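Local coordinates for protein glucanase (Klebsiella pneumoniae, PDB 5GY3) that probably hydrolyses internal beta-1,4-glucosidic linkages in cellulose, lichenin and cereal beta-D-glucans, as a family 8 endoglucanase, at residues 5-10 with 294-299; 36-41 with 298-303. All coordinates share one frame; numbering follows the deposited sequence.

Contact 1: 5-10 with 294-299; sequences ERYKAR and YSASLK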
# COMPACT_ATOMS: atom_id res chain seq x y z
N GLU A 5 0.45 -19.69 -7.08
CA GLU A 5 -0.62 -20.68 -7.20
C GLU A 5 -1.27 -20.96 -5.85
O GLU A 5 -2.50 -21.04 -5.75
CB GLU A 5 -0.09 -21.97 -7.82
CG GLU A 5 0.32 -21.82 -9.28
CD GLU A 5 -0.86 -21.47 -10.16
OE1 GLU A 5 -1.97 -22.00 -9.92
OE2 GLU A 5 -0.68 -20.66 -11.09
N ARG A 6 -0.46 -21.11 -4.80
CA ARG A 6 -1.02 -21.35 -3.48
C ARG A 6 -1.83 -20.15 -2.99
O ARG A 6 -2.85 -20.31 -2.33
CB ARG A 6 0.11 -21.69 -2.50
CG ARG A 6 -0.36 -22.16 -1.15
CD ARG A 6 -1.40 -23.26 -1.28
NE ARG A 6 -1.86 -23.75 0.02
CZ ARG A 6 -2.90 -24.56 0.19
NH1 ARG A 6 -3.60 -24.97 -0.86
NH2 ARG A 6 -3.25 -24.95 1.41
N TYR A 7 -1.39 -18.94 -3.34
CA TYR A 7 -2.12 -17.73 -2.97
C TYR A 7 -3.50 -17.70 -3.62
O TYR A 7 -4.49 -17.37 -2.96
CB TYR A 7 -1.29 -16.53 -3.40
CG TYR A 7 -1.80 -15.15 -3.04
CD1 TYR A 7 -1.64 -14.64 -1.75
CD2 TYR A 7 -2.37 -14.33 -4.00
CE1 TYR A 7 -2.07 -13.36 -1.42
CE2 TYR A 7 -2.80 -13.05 -3.69
CZ TYR A 7 -2.65 -12.57 -2.40
OH TYR A 7 -3.07 -11.29 -2.11
N LYS A 8 -3.57 -18.02 -4.91
CA LYS A 8 -4.87 -18.05 -5.58
C LYS A 8 -5.76 -19.13 -4.99
O LYS A 8 -6.97 -18.93 -4.84
CB LYS A 8 -4.70 -18.28 -7.08
CG LYS A 8 -4.06 -17.13 -7.85
CD LYS A 8 -4.09 -17.39 -9.36
CE LYS A 8 -3.32 -18.65 -9.72
NZ LYS A 8 -3.30 -18.90 -11.19
N ALA A 9 -5.17 -20.28 -4.66
CA ALA A 9 -5.96 -21.40 -4.14
C ALA A 9 -6.58 -21.05 -2.80
O ALA A 9 -7.72 -21.45 -2.51
CB ALA A 9 -5.09 -22.65 -4.01
N ARG A 10 -5.86 -20.30 -1.98
CA ARG A 10 -6.37 -19.96 -0.66
C ARG A 10 -7.22 -18.70 -0.64
O ARG A 10 -8.18 -18.63 0.13
CB ARG A 10 -5.20 -19.81 0.32
CG ARG A 10 -4.56 -21.16 0.62
CD ARG A 10 -3.75 -21.12 1.88
NE ARG A 10 -4.39 -20.36 2.96
CZ ARG A 10 -3.69 -19.76 3.92
NH1 ARG A 10 -2.37 -19.84 3.89
NH2 ARG A 10 -4.30 -19.09 4.88
N TYR A 294 -2.87 -11.29 4.69
CA TYR A 294 -1.95 -10.17 4.83
C TYR A 294 -0.50 -10.63 4.74
O TYR A 294 0.31 -10.02 4.03
CB TYR A 294 -2.25 -9.49 6.17
CG TYR A 294 -1.35 -8.36 6.53
CD1 TYR A 294 -1.63 -7.08 6.11
CD2 TYR A 294 -0.24 -8.56 7.32
CE1 TYR A 294 -0.81 -6.03 6.45
CE2 TYR A 294 0.59 -7.53 7.66
CZ TYR A 294 0.30 -6.26 7.22
OH TYR A 294 1.14 -5.23 7.57
N SER A 295 -0.15 -11.69 5.48
CA SER A 295 1.22 -12.19 5.47
C SER A 295 1.58 -12.75 4.10
O SER A 295 2.66 -12.46 3.57
CB SER A 295 1.41 -13.26 6.55
OG SER A 295 2.72 -13.84 6.51
N ALA A 296 0.68 -13.54 3.51
CA ALA A 296 0.94 -14.10 2.19
C ALA A 296 1.17 -13.01 1.15
O ALA A 296 2.04 -13.15 0.28
CB ALA A 296 -0.23 -14.99 1.76
N SER A 297 0.41 -11.92 1.23
CA SER A 297 0.57 -10.82 0.28
C SER A 297 1.93 -10.15 0.46
O SER A 297 2.66 -9.92 -0.52
CB SER A 297 -0.56 -9.81 0.46
OG SER A 297 -1.83 -10.40 0.30
N LEU A 298 2.29 -9.81 1.70
CA LEU A 298 3.55 -9.13 1.95
C LEU A 298 4.74 -9.97 1.53
O LEU A 298 5.72 -9.45 0.99
CB LEU A 298 3.67 -8.76 3.43
CG LEU A 298 2.93 -7.52 3.93
CD1 LEU A 298 3.26 -7.32 5.41
CD2 LEU A 298 3.32 -6.30 3.13
N LYS A 299 4.70 -11.28 1.80
CA LYS A 299 5.80 -12.15 1.38
C LYS A 299 6.08 -11.99 -0.11
O LYS A 299 7.24 -11.92 -0.52
CB LYS A 299 5.47 -13.60 1.70
CG LYS A 299 5.62 -13.99 3.16
CD LYS A 299 5.44 -15.49 3.28
CE LYS A 299 5.81 -16.01 4.67
NZ LYS A 299 5.66 -17.51 4.72
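Tyr7 reaches from the N-terminal helix 2-11 to the start of the C-terminal helix 293-307, where its ring meets Ala296 and its hydroxyl meets Ser297. The backbones come nearest at Tyr7 and Ala296, whose CA atoms are 7.0 Å apart.

The polar part is a single hydrogen bond, donated by Tyr7 OH to Ser297 OG over 2.9 Å. Ser297 OG is turned back beside its own backbone N (chi1 -57°), a position from which it also bonds to the carbonyl O of Tyr293 one turn earlier. The serine hydroxyl thus links the phenol to the first turn of helix 293-307, and its two partners together probably fix its rotation.

The apolar part is an edge contact. The methyl group of Ala296 lies in the plane of the Tyr7 ring, with CB 3.8 Å from CD1 and 4.0 Å from CE1. Tyr7 CG stands anti to the backbone N (chi1 -176°), which carries the ring out from helix 2-11 and turns its CD1-CE1 edge to the Ala296 methyl. Tyr293 and Gln300 of that helix also touch Tyr7.

Charged side chains tie down the same helices: Arg6 forms a salt bridge with Asp289, Lys299 one with Asp291, and Arg10 donates to the carbonyl O of Asp291.

All three touching residues are buried, so the phenol brings a polar group into the interior together with its acceptor. The directional bond at the ring's end and the methyl at its edge would restrict rotation of the ring and help to hold the two chain-terminal helices in place.

Contact 2: 36-41 with 298-303; sequences MLLAVA and LKQLVW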
# COMPACT_ATOMS: atom_id res chain seq x y z
N MET A 36 -3.57 -8.00 -8.42
CA MET A 36 -3.33 -7.63 -9.81
C MET A 36 -1.85 -7.42 -10.09
O MET A 36 -1.34 -7.85 -11.14
CB MET A 36 -4.13 -6.39 -10.18
CG MET A 36 -5.62 -6.64 -10.34
SD MET A 36 -6.62 -5.14 -10.43
CE MET A 36 -6.05 -4.40 -11.97
N LEU A 37 -1.13 -6.77 -9.17
CA LEU A 37 0.32 -6.63 -9.31
C LEU A 37 0.99 -7.99 -9.38
O LEU A 37 1.87 -8.23 -10.22
CB LEU A 37 0.89 -5.82 -8.14
CG LEU A 37 0.71 -4.31 -8.14
CD1 LEU A 37 1.11 -3.74 -6.77
CD2 LEU A 37 1.56 -3.69 -9.24
N LEU A 38 0.62 -8.89 -8.47
CA LEU A 38 1.24 -10.21 -8.44
C LEU A 38 0.85 -11.05 -9.65
O LEU A 38 1.64 -11.87 -10.11
CB LEU A 38 0.88 -10.92 -7.13
CG LEU A 38 1.41 -10.27 -5.84
CD1 LEU A 38 0.90 -11.01 -4.62
CD2 LEU A 38 2.93 -10.22 -5.81
N ALA A 39 -0.36 -10.85 -10.19
CA ALA A 39 -0.73 -11.56 -11.41
C ALA A 39 0.15 -11.15 -12.58
O ALA A 39 0.59 -12.00 -13.37
CB ALA A 39 -2.21 -11.33 -11.73
N VAL A 40 0.46 -9.85 -12.71
CA VAL A 40 1.39 -9.41 -13.75
C VAL A 40 2.76 -10.04 -13.53
O VAL A 40 3.39 -10.56 -14.46
CB VAL A 40 1.50 -7.88 -13.78
CG1 VAL A 40 2.51 -7.45 -14.84
CG2 VAL A 40 0.14 -7.24 -14.02
N ALA A 41 3.24 -9.99 -12.28
CA ALA A 41 4.57 -10.50 -11.96
C ALA A 41 4.70 -11.99 -12.26
O ALA A 41 5.79 -12.46 -12.59
CB ALA A 41 4.88 -10.22 -10.49
N LEU A 298 2.29 -9.81 1.70
CA LEU A 298 3.55 -9.13 1.95
C LEU A 298 4.74 -9.97 1.53
O LEU A 298 5.72 -9.45 0.99
CB LEU A 298 3.67 -8.76 3.43
CG LEU A 298 2.93 -7.52 3.93
CD1 LEU A 298 3.26 -7.32 5.41
CD2 LEU A 298 3.32 -6.30 3.13
N LYS A 299 4.70 -11.28 1.80
CA LYS A 299 5.80 -12.15 1.38
C LYS A 299 6.08 -11.99 -0.11
O LYS A 299 7.24 -11.92 -0.52
CB LYS A 299 5.47 -13.60 1.70
CG LYS A 299 5.62 -13.99 3.16
CD LYS A 299 5.44 -15.49 3.28
CE LYS A 299 5.81 -16.01 4.67
NZ LYS A 299 5.66 -17.51 4.72
N GLN A 300 5.02 -11.95 -0.91
CA GLN A 300 5.22 -11.90 -2.35
C GLN A 300 5.54 -10.49 -2.84
O GLN A 300 6.26 -10.34 -3.83
CB GLN A 300 3.98 -12.42 -3.06
CG GLN A 300 3.75 -13.90 -2.85
CD GLN A 300 2.40 -14.29 -3.36
OE1 GLN A 300 2.25 -14.67 -4.52
NE2 GLN A 300 1.40 -14.18 -2.50
N LEU A 301 4.99 -9.46 -2.18
CA LEU A 301 5.32 -8.09 -2.55
C LEU A 301 6.78 -7.78 -2.26
O LEU A 301 7.44 -7.06 -3.02
CB LEU A 301 4.41 -7.12 -1.81
CG LEU A 301 2.93 -7.16 -2.17
CD1 LEU A 301 2.14 -6.38 -1.14
CD2 LEU A 301 2.71 -6.60 -3.58
N VAL A 302 7.30 -8.33 -1.15
CA VAL A 302 8.72 -8.16 -0.84
C VAL A 302 9.58 -8.79 -1.93
O VAL A 302 10.56 -8.19 -2.39
CB VAL A 302 9.03 -8.75 0.56
CG1 VAL A 302 10.52 -8.94 0.75
CG2 VAL A 302 8.49 -7.82 1.62
N TRP A 303 9.20 -9.98 -2.39
CA TRP A 303 9.93 -10.64 -3.46
C TRP A 303 9.88 -9.82 -4.75
O TRP A 303 10.91 -9.63 -5.41
CB TRP A 303 9.36 -12.04 -3.69
CG TRP A 303 10.09 -12.82 -4.75
CD1 TRP A 303 9.61 -13.21 -5.96
CD2 TRP A 303 11.45 -13.27 -4.68
NE1 TRP A 303 10.58 -13.90 -6.65
CE2 TRP A 303 11.72 -13.95 -5.89
CE3 TRP A 303 12.46 -13.18 -3.72
CZ2 TRP A 303 12.96 -14.53 -6.16
CZ3 TRP A 303 13.69 -13.76 -3.99
CH2 TRP A 303 13.93 -14.43 -5.20
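Leu38 presses both of its methyl groups against Gln300, CD1 and CD2 each lying 3.7 Å from Gln300 CB. The two side chains cross at about a right angle. CD1 also sits over one face of the amide, 3.8 Å from Gln300 CD and about as far from its O and N, while CD2 turns to the neighbouring residue and approaches Leu301 CD2 at 4.3 Å. The leucine therefore forks over the helix surface, one branch following the glutamine and the other reaching Leu301. No hydrogen bond joins the two segments; the interface is van der Waals contact throughout.

The polar end of Gln300 is directed along its own helix: NE2 donates to the carbonyl O of Ala296, one turn back. With CG beside the backbone N (chi1 -68°) and the chain extended beyond it, the aliphatic part of the glutamine is laid out for Leu38 while the amide keeps a partner.

Farther out, Trp4 of helix 2-11 touches both Leu38 and Gln300. Elsewhere on helix 29-41, Leu37 packs on Leu91 and Arg98 of helix 86-103, and Met36 on Phe48, Leu51 and Trp52 of helix 45-59.

Helix 29-41 is thus wedged among several helices, one of them helix 86-103, which bears the predicted nucleophile Asp87. Such buried helix-to-helix packing is consistent with the (alpha/alpha)6 barrel of family 8 glycoside hydrolases.

How the contacts relate
Both contacts use the C-terminal helix 293-307, contact 1 on its opening turns and contact 2 farther along, with Leu298 and Lys299 common to the two segments. Their centres are about 9 Å apart, and they meet directly where Tyr7 CD1 comes within 3.2 Å of Gln300 NE2. In chain order, helix 2-11 comes first and helix 29-41 second, and both pack on a helix more than 250 residues later. The last helix thus brings the first two helices of the chain together near its end, consistent with a closed (alpha/alpha)6 barrel. All four segments lie within the family 8 range, on the same side of the chain's centre.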